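Local coordinates for epidermin biosynthesis protein EpiD (Staphylococcus aureus, PDB 3QJG) that probably catalyses the FMN-dependent oxidative decarboxylation of the C-terminal cysteine of the epidermin precursor peptide, at residues 116-124 and 160-171. Sequence-based numbering, arbitrary orientation. Where two conformers were deposited one is given.
With FMN (flavin mononucleotide), chain M.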
ATOM      1  N   PHE A 116      33.511  22.733   0.298  1.00 19.35           N
ATOM      2  CA  PHE A 116      34.142  22.399  -0.967  1.00 18.98           C
ATOM      3  C   PHE A 116      33.120  22.514  -2.084  1.00 19.92           C
ATOM      4  O   PHE A 116      32.425  21.559  -2.399  1.00 19.85           O
ATOM      5  CB  PHE A 116      34.690  20.994  -0.896  1.00 19.95           C
ATOM      6  CG  PHE A 116      35.741  20.823   0.133  1.00 19.60           C
ATOM      7  CD1 PHE A 116      37.083  20.985  -0.185  1.00 21.48           C
ATOM      8  CD2 PHE A 116      35.404  20.513   1.443  1.00 22.03           C
ATOM      9  CE1 PHE A 116      38.058  20.815   0.789  1.00 21.92           C
ATOM     10  CE2 PHE A 116      36.399  20.287   2.431  1.00 22.03           C
ATOM     11  CZ  PHE A 116      37.714  20.456   2.109  1.00 21.16           C
ATOM     12  N   PRO A 117      32.977  23.720  -2.658  1.00 20.05           N
ATOM     13  CA  PRO A 117      31.977  23.995  -3.650  1.00 19.41           C
ATOM     14  C   PRO A 117      32.095  23.147  -4.912  1.00 21.14           C
ATOM     15  O   PRO A 117      33.219  22.777  -5.358  1.00 21.50           O
ATOM     16  CB  PRO A 117      32.224  25.457  -4.029  1.00 19.87           C
ATOM     17  CG  PRO A 117      33.193  26.030  -3.068  1.00 20.29           C
ATOM     18  CD  PRO A 117      33.812  24.893  -2.305  1.00 20.61           C
ATOM     19  N   ASN A 118      30.938  22.866  -5.515  1.00 21.01           N
ATOM     20  CA  ASN A 118      30.863  21.934  -6.636  1.00 20.53           C
ATOM     21  C   ASN A 118      29.638  22.235  -7.466  1.00 20.54           C
ATOM     22  O   ASN A 118      28.518  21.985  -7.043  1.00 19.24           O
ATOM     23  CB  ASN A 118      30.841  20.508  -6.099  1.00 20.04           C
ATOM     24  CG  ASN A 118      31.146  19.461  -7.185  1.00 22.15           C
ATOM     25  OD1 ASN A 118      32.257  18.929  -7.241  1.00 24.35           O
ATOM     26  ND2 ASN A 118      30.140  19.151  -8.040  1.00 20.05           N
ATOM     27  N   MET A 119      29.820  22.863  -8.621  1.00 22.42           N
ATOM     28  CA  MET A 119      28.668  23.338  -9.340  1.00 22.42           C
ATOM     29  C   MET A 119      29.050  23.921 -10.672  1.00 24.16           C
ATOM     30  O   MET A 119      30.196  24.307 -10.881  1.00 24.23           O
ATOM     31  CB  MET A 119      27.971  24.382  -8.495  1.00 22.17           C
ATOM     32  CG  MET A 119      28.818  25.649  -8.281  1.00 24.32           C
ATOM     33  SD  MET A 119      28.067  26.828  -7.145  1.00 27.63           S
ATOM     34  CE  MET A 119      28.418  26.043  -5.619  1.00 23.38           C
ATOM     35  N   ASN A 120      28.097  23.967 -11.592  1.00 24.16           N
ATOM     36  CA  ASN A 120      28.318  24.628 -12.874  1.00 25.79           C
ATOM     37  C   ASN A 120      28.838  26.033 -12.657  1.00 26.50           C
ATOM     38  O   ASN A 120      28.402  26.723 -11.746  1.00 26.11           O
ATOM     39  CB  ASN A 120      27.020  24.710 -13.668  1.00 25.20           C
ATOM     40  CG  ASN A 120      27.236  25.200 -15.049  1.00 27.20           C
ATOM     41  OD1 ASN A 120      27.044  26.382 -15.324  1.00 30.24           O
ATOM     42  ND2 ASN A 120      27.669  24.310 -15.936  1.00 25.36           N
ATOM     43  N   LEU A 121      29.785  26.452 -13.477  1.00 27.96           N
ATOM     44  CA  LEU A 121      30.295  27.827 -13.406  1.00 29.67           C
ATOM     45  C   LEU A 121      29.210  28.928 -13.350  1.00 30.23           C
ATOM     46  O   LEU A 121      29.405  29.943 -12.688  1.00 30.86           O
ATOM     47  CB  LEU A 121      31.171  28.099 -14.614  1.00 30.90           C
ATOM     48  CG  LEU A 121      31.927  29.412 -14.613  1.00 32.41           C
ATOM     49  CD1 LEU A 121      32.739  29.503 -13.351  1.00 31.24           C
ATOM     50  CD2 LEU A 121      32.811  29.432 -15.854  1.00 33.42           C
ATOM     51  N   ARG A 122      28.080  28.739 -14.034  1.00 30.50           N
ATOM     52  CA  ARG A 122      27.011  29.763 -14.055  0.70 31.12           C
ATOM     53  C   ARG A 122      26.464  29.981 -12.680  1.00 29.87           C
ATOM     54  O   ARG A 122      26.049  31.095 -12.340  1.00 29.82           O
ATOM     55  CB  ARG A 122      25.827  29.332 -14.935  0.70 31.48           C
ATOM     56  CG  ARG A 122      26.175  29.205 -16.368  0.70 35.30           C
ATOM     57  CD  ARG A 122      25.170  28.375 -17.134  0.70 37.76           C
ATOM     58  NE  ARG A 122      25.430  28.617 -18.546  0.70 42.07           N
ATOM     59  CZ  ARG A 122      25.915  27.742 -19.423  0.70 43.37           C
ATOM     60  NH1 ARG A 122      26.168  26.483 -19.082  0.70 43.82           N
ATOM     61  NH2 ARG A 122      26.129  28.145 -20.676  0.70 44.64           N
ATOM     62  N   MET A 123      26.447  28.910 -11.893  1.00 27.63           N
ATOM     63  CA  MET A 123      25.904  28.994 -10.574  1.00 27.43           C
ATOM     64  C   MET A 123      26.947  29.582  -9.636  1.00 27.46           C
ATOM     65  O   MET A 123      26.608  30.332  -8.735  1.00 25.47           O
ATOM     66  CB  MET A 123      25.438  27.627 -10.116  1.00 26.41           C
ATOM     67  CG  MET A 123      24.470  26.910 -11.088  1.00 27.20           C
ATOM     68  SD  MET A 123      24.398  25.151 -10.669  1.00 28.30           S
ATOM     69  CE  MET A 123      23.024  25.170  -9.524  1.00 26.24           C
ATOM     70  N   TRP A 124      28.218  29.234  -9.864  1.00 28.55           N
ATOM     71  CA  TRP A 124      29.357  29.768  -9.089  1.00 28.76           C
ATOM     72  C   TRP A 124      29.446  31.266  -9.287  1.00 29.32           C
ATOM     73  O   TRP A 124      29.755  32.016  -8.370  1.00 29.74           O
ATOM     74  CB  TRP A 124      30.684  29.118  -9.538  1.00 29.06           C
ATOM     75  CG  TRP A 124      31.919  29.505  -8.709  1.00 30.54           C
ATOM     76  CD1 TRP A 124      33.123  29.995  -9.188  1.00 32.26           C
ATOM     77  CD2 TRP A 124      32.075  29.402  -7.286  1.00 30.45           C
ATOM     78  NE1 TRP A 124      33.988  30.242  -8.151  1.00 33.08           N
ATOM     79  CE2 TRP A 124      33.388  29.882  -6.973  1.00 32.46           C
ATOM     80  CE3 TRP A 124      31.237  28.989  -6.245  1.00 29.39           C
ATOM     81  CZ2 TRP A 124      33.879  29.945  -5.662  1.00 33.14           C
ATOM     82  CZ3 TRP A 124      31.728  29.037  -4.919  1.00 31.70           C
ATOM     83  CH2 TRP A 124      33.048  29.530  -4.645  1.00 32.74           C
ATOM     84  N   LYS A 160      31.277  21.257 -20.322  1.00 38.58           N
ATOM     85  CA  LYS A 160      30.820  22.130 -19.231  1.00 37.18           C
ATOM     86  C   LYS A 160      31.956  22.655 -18.350  1.00 36.28           C
ATOM     87  O   LYS A 160      32.979  22.002 -18.166  1.00 36.00           O
ATOM     88  CB  LYS A 160      29.805  21.386 -18.355  1.00 36.03           C
ATOM     89  CG  LYS A 160      28.528  21.009 -19.127  1.00 36.88           C
ATOM     90  CD  LYS A 160      27.463  20.478 -18.226  1.00 37.05           C
ATOM     91  CE  LYS A 160      26.127  20.221 -18.992  1.00 38.55           C
ATOM     92  NZ  LYS A 160      25.148  19.467 -18.131  1.00 38.73           N
ATOM     93  N   LYS A 161      31.725  23.830 -17.786  1.00 35.74           N
ATOM     94  CA  LYS A 161      32.664  24.498 -16.894  1.00 35.12           C
ATOM     95  C   LYS A 161      32.109  24.362 -15.481  1.00 32.91           C
ATOM     96  O   LYS A 161      30.938  24.568 -15.247  1.00 32.02           O
ATOM     97  CB  LYS A 161      32.817  25.988 -17.287  1.00 36.32           C
ATOM     98  CG  LYS A 161      33.347  26.217 -18.688  1.00 38.97           C
ATOM     99  CD  LYS A 161      33.549  27.741 -19.011  1.00 42.28           C
ATOM    100  CE  LYS A 161      34.499  28.022 -20.197  1.00 44.87           C
ATOM    101  NZ  LYS A 161      33.776  28.412 -21.453  1.00 47.54           N
ATOM    102  N   ASN A 162      32.965  24.001 -14.542  1.00 31.67           N
ATOM    103  CA  ASN A 162      32.540  23.652 -13.204  1.00 29.66           C
ATOM    104  C   ASN A 162      33.586  24.145 -12.248  1.00 28.91           C
ATOM    105  O   ASN A 162      34.774  24.215 -12.626  1.00 28.75           O
ATOM    106  CB  ASN A 162      32.528  22.130 -13.066  1.00 29.32           C
ATOM    107  CG  ASN A 162      31.328  21.481 -13.715  1.00 31.15           C
ATOM    108  OD1 ASN A 162      31.479  20.739 -14.678  1.00 30.63           O
ATOM    109  ND2 ASN A 162      30.118  21.754 -13.182  1.00 29.44           N
ATOM    110  N   VAL A 163      33.150  24.516 -11.047  0.60 27.21           N
ATOM    111  CA  VAL A 163      33.999  24.435  -9.881  0.60 26.94           C
ATOM    112  C   VAL A 163      33.768  23.033  -9.300  0.60 25.86           C
ATOM    113  O   VAL A 163      32.642  22.586  -9.202  0.60 24.87           O
ATOM    114  CB  VAL A 163      33.681  25.534  -8.856  0.60 26.33           C
ATOM    115  CG1 VAL A 163      32.378  25.276  -8.100  0.60 25.21           C
ATOM    116  CG2 VAL A 163      34.792  25.668  -7.912  0.60 26.53           C
ATOM    117  N   VAL A 164      34.828  22.351  -8.912  1.00 26.90           N
ATOM    118  CA  VAL A 164      34.728  20.944  -8.516  1.00 27.50           C
ATOM    119  C   VAL A 164      35.392  20.627  -7.168  1.00 27.11           C
ATOM    120  O   VAL A 164      36.294  21.326  -6.727  1.00 27.03           O
ATOM    121  CB  VAL A 164      35.381  20.103  -9.653  1.00 29.10           C
ATOM    122  CG1 VAL A 164      35.524  18.694  -9.229  1.00 32.03           C
ATOM    123  CG2 VAL A 164      34.533  20.199 -10.928  1.00 30.18           C
ATOM    124  N   ALA A 165      34.900  19.597  -6.473  1.00 27.39           N
ATOM    125  CA  ALA A 165      35.537  19.127  -5.227  1.00 26.36           C
ATOM    126  C   ALA A 165      36.952  18.634  -5.557  1.00 27.22           C
ATOM    127  O   ALA A 165      37.173  18.063  -6.602  1.00 27.05           O
ATOM    128  CB  ALA A 165      34.694  18.006  -4.538  1.00 25.41           C
ATOM    129  N   PRO A 166      37.914  18.869  -4.660  1.00 26.99           N
ATOM    130  CA  PRO A 166      39.268  18.528  -5.003  1.00 27.27           C
ATOM    131  C   PRO A 166      39.580  17.101  -4.635  1.00 27.36           C
ATOM    132  O   PRO A 166      38.773  16.423  -3.991  1.00 25.60           O
ATOM    133  CB  PRO A 166      40.084  19.491  -4.137  1.00 27.75           C
ATOM    134  CG  PRO A 166      39.204  19.730  -2.922  1.00 27.20           C
ATOM    135  CD  PRO A 166      37.835  19.719  -3.452  1.00 26.99           C
ATOM    136  N   GLU A 167      40.761  16.673  -5.027  1.00 27.90           N
ATOM    137  CA  GLU A 167      41.128  15.310  -4.714  0.50 28.43           C
ATOM    138  C   GLU A 167      41.272  15.135  -3.190  1.00 27.79           C
ATOM    139  O   GLU A 167      41.545  16.107  -2.444  1.00 27.27           O
ATOM    140  CB  GLU A 167      42.355  14.848  -5.496  0.50 29.69           C
ATOM    141  CG  GLU A 167      42.014  14.496  -6.955  0.50 31.38           C
ATOM    142  CD  GLU A 167      40.595  13.930  -7.143  0.50 33.51           C
ATOM    143  OE1 GLU A 167      40.281  12.828  -6.605  0.50 33.00           O
ATOM    144  OE2 GLU A 167      39.794  14.587  -7.860  0.50 33.54           O
ATOM    145  N   PRO A 168      40.990  13.895  -2.701  1.00 26.58           N
ATOM    146  CA  PRO A 168      41.015  13.622  -1.281  1.00 26.03           C
ATOM    147  C   PRO A 168      42.215  14.136  -0.484  1.00 26.79           C
ATOM    148  O   PRO A 168      42.036  14.670   0.634  1.00 25.36           O
ATOM    149  CB  PRO A 168      40.940  12.098  -1.208  1.00 26.61           C
ATOM    150  CG  PRO A 168      40.186  11.710  -2.393  1.00 26.03           C
ATOM    151  CD  PRO A 168      40.498  12.724  -3.452  1.00 27.12           C
ATOM    152  N   TYR A 169      43.415  14.054  -1.044  1.00 27.80           N
ATOM    153  CA  TYR A 169      44.579  14.608  -0.313  1.00 28.57           C
ATOM    154  C   TYR A 169      44.477  16.124  -0.084  1.00 28.21           C
ATOM    155  O   TYR A 169      44.973  16.626   0.933  1.00 28.95           O
ATOM    156  CB  TYR A 169      45.927  14.205  -0.970  1.00 30.28           C
ATOM    157  CG  TYR A 169      46.371  15.038  -2.161  1.00 32.01           C
ATOM    158  CD1 TYR A 169      47.185  16.152  -1.989  1.00 34.15           C
ATOM    159  CD2 TYR A 169      46.018  14.678  -3.456  1.00 34.40           C
ATOM    160  CE1 TYR A 169      47.614  16.916  -3.095  1.00 38.59           C
ATOM    161  CE2 TYR A 169      46.431  15.427  -4.572  1.00 36.36           C
ATOM    162  CZ  TYR A 169      47.232  16.547  -4.384  1.00 39.26           C
ATOM    163  OH  TYR A 169      47.652  17.287  -5.478  1.00 43.12           O
ATOM    164  N   LYS A 170      43.837  16.861  -0.991  1.00 27.68           N
ATOM    165  CA  LYS A 170      43.717  18.328  -0.820  1.00 28.35           C
ATOM    166  C   LYS A 170      42.729  18.653   0.278  1.00 27.67           C
ATOM    167  O   LYS A 170      42.876  19.635   0.993  1.00 28.27           O
ATOM    168  CB  LYS A 170      43.266  19.038  -2.113  1.00 28.29           C
ATOM    169  CG  LYS A 170      44.342  19.146  -3.212  1.00 32.21           C
ATOM    170  CD  LYS A 170      45.348  20.273  -2.935  1.00 36.40           C
ATOM    171  CE  LYS A 170      46.286  20.487  -4.121  1.00 39.97           C
ATOM    172  NZ  LYS A 170      47.519  21.265  -3.713  1.00 42.40           N
ATOM    173  N   VAL A 171      41.710  17.814   0.405  1.00 27.72           N
ATOM    174  CA  VAL A 171      40.757  17.910   1.495  1.00 26.60           C
ATOM    175  C   VAL A 171      41.498  17.720   2.801  1.00 26.98           C
ATOM    176  O   VAL A 171      41.322  18.513   3.715  1.00 26.00           O
ATOM    177  CB  VAL A 171      39.618  16.834   1.323  1.00 27.14           C
ATOM    178  CG1 VAL A 171      38.618  16.889   2.501  1.00 23.93           C
ATOM    179  CG2 VAL A 171      38.911  17.027  -0.032  1.00 23.99           C
TER
HETATM  180  N1  FMN M 501      23.724  21.367  -7.981  1.00 19.25           N
HETATM  181  C2  FMN M 501      24.931  21.888  -7.590  1.00 18.85           C
HETATM  182  O2  FMN M 501      24.959  22.945  -6.971  1.00 21.60           O
HETATM  183  N3  FMN M 501      26.091  21.264  -7.918  1.00 14.63           N
HETATM  184  C4  FMN M 501      26.087  20.107  -8.635  1.00 18.59           C
HETATM  185  O4  FMN M 501      27.170  19.635  -8.891  1.00 19.96           O
HETATM  186  C4A FMN M 501      24.885  19.550  -9.062  1.00 19.44           C
HETATM  187  N5  FMN M 501      24.826  18.374  -9.782  1.00 21.16           N
HETATM  188  C5A FMN M 501      23.621  17.844 -10.115  1.00 18.74           C
HETATM  189  C6  FMN M 501      23.569  16.689 -10.883  1.00 18.34           C
HETATM  190  C7  FMN M 501      22.345  16.149 -11.225  1.00 20.55           C
HETATM  191  C7M FMN M 501      22.232  14.883 -12.022  1.00 17.59           C
HETATM  192  C8  FMN M 501      21.171  16.793 -10.816  1.00 21.85           C
HETATM  193  C8M FMN M 501      19.802  16.289 -11.204  1.00 22.60           C
HETATM  194  C9  FMN M 501      21.222  17.970 -10.097  1.00 19.71           C
HETATM  195  C9A FMN M 501      22.448  18.508  -9.737  1.00 20.65           C
HETATM  196  N10 FMN M 501      22.490  19.709  -9.031  1.00 19.14           N
HETATM  197  C10 FMN M 501      23.702  20.206  -8.697  1.00 20.69           C
HETATM  198  C1' FMN M 501      21.271  20.478  -8.589  1.00 15.69           C
HETATM  199  C2' FMN M 501      21.001  20.255  -7.103  1.00 15.22           C
HETATM  200  O2' FMN M 501      20.979  18.846  -6.808  1.00 13.51           O
HETATM  201  C3' FMN M 501      19.746  20.985  -6.792  1.00 16.21           C
HETATM  202  O3' FMN M 501      19.910  22.415  -6.952  1.00 18.10           O
HETATM  203  C4' FMN M 501      19.256  20.661  -5.381  1.00 16.48           C
HETATM  204  O4' FMN M 501      18.137  21.466  -5.049  1.00 16.60           O
HETATM  205  C5' FMN M 501      20.265  20.959  -4.323  1.00 18.76           C
HETATM  206  O5' FMN M 501      19.750  20.398  -3.129  1.00 18.79           O
HETATM  207  P   FMN M 501      20.686  20.173  -1.841  1.00 22.71           P
HETATM  208  O1P FMN M 501      19.773  20.108  -0.657  1.00 21.17           O
HETATM  209  O2P FMN M 501      21.642  21.317  -1.741  1.00 20.44           O
HETATM  210  O3P FMN M 501      21.386  18.883  -1.745  1.00 17.54           O
HETATM  211  O   HOH W   1      35.611  22.456  -4.123  1.00 21.52           O
HETATM  212  O   HOH W   2      27.752  21.534 -14.890  1.00 34.12           O
HETATM  213  O   HOH W   3      29.081  24.758 -18.380  1.00 47.04           O
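N118 meets A165 through a side chain whose CG stands anti to the backbone N (chi1 -164°). That torsion carries the amide toward A165. N118 OD1 takes the A165 N-H at 2.8 Å, with the donor tilted modestly from the carbonyl plane. N17 ND2 gives OD1 a second donor. The two bonds fix the flip of the amide, and N118 ND2 then donates to FMN O4 at 3.1 Å. The backbone O of N118 accepts from FMN N3 at 2.7 Å. N118 thus grips the pyrimidine end of the flavin twice.

M119 CG lies between its own backbone N and carbonyl carbon (chi1 65°). The side chain runs alongside V163, pointing the same way, and M119 CG touches V163 CG1 at 3.6 Å. V163 CG1 also sits over one face of the W124 indole, offset toward the rim.

Residues 117-124 spell the PXMNXXMW motif of the EpiD-like cysteine decarboxylases. The motif ends the inner strand 113-120 and starts the helix 121-124. The antiparallel strand 158-163 belongs to a hairpin with 148-153, probably the clamp that closes over the peptide substrate in this family. M119 and V163 form a hydrogen-bonded pair: M119 N donates to V163 O and V163 N to M119 O.

At the helix start, L121 N reaches K161 O at 2.8 Å in a nearly straight bond (174° at the hydrogen). N120 is the N-cap, with OD1 accepting from R122 N. Its ND2 donates to two waters, which bridge to N162 ND2 and K161 N.

Beyond strand 158-163 the chain reaches F116: V171 CG2 lies over one face of the F116 ring. F116 CD1 meets P166 CD at 3.6 Å. Y144 stands beside the same ring, and Y24 of helix 21-28 packs on A165 and V171.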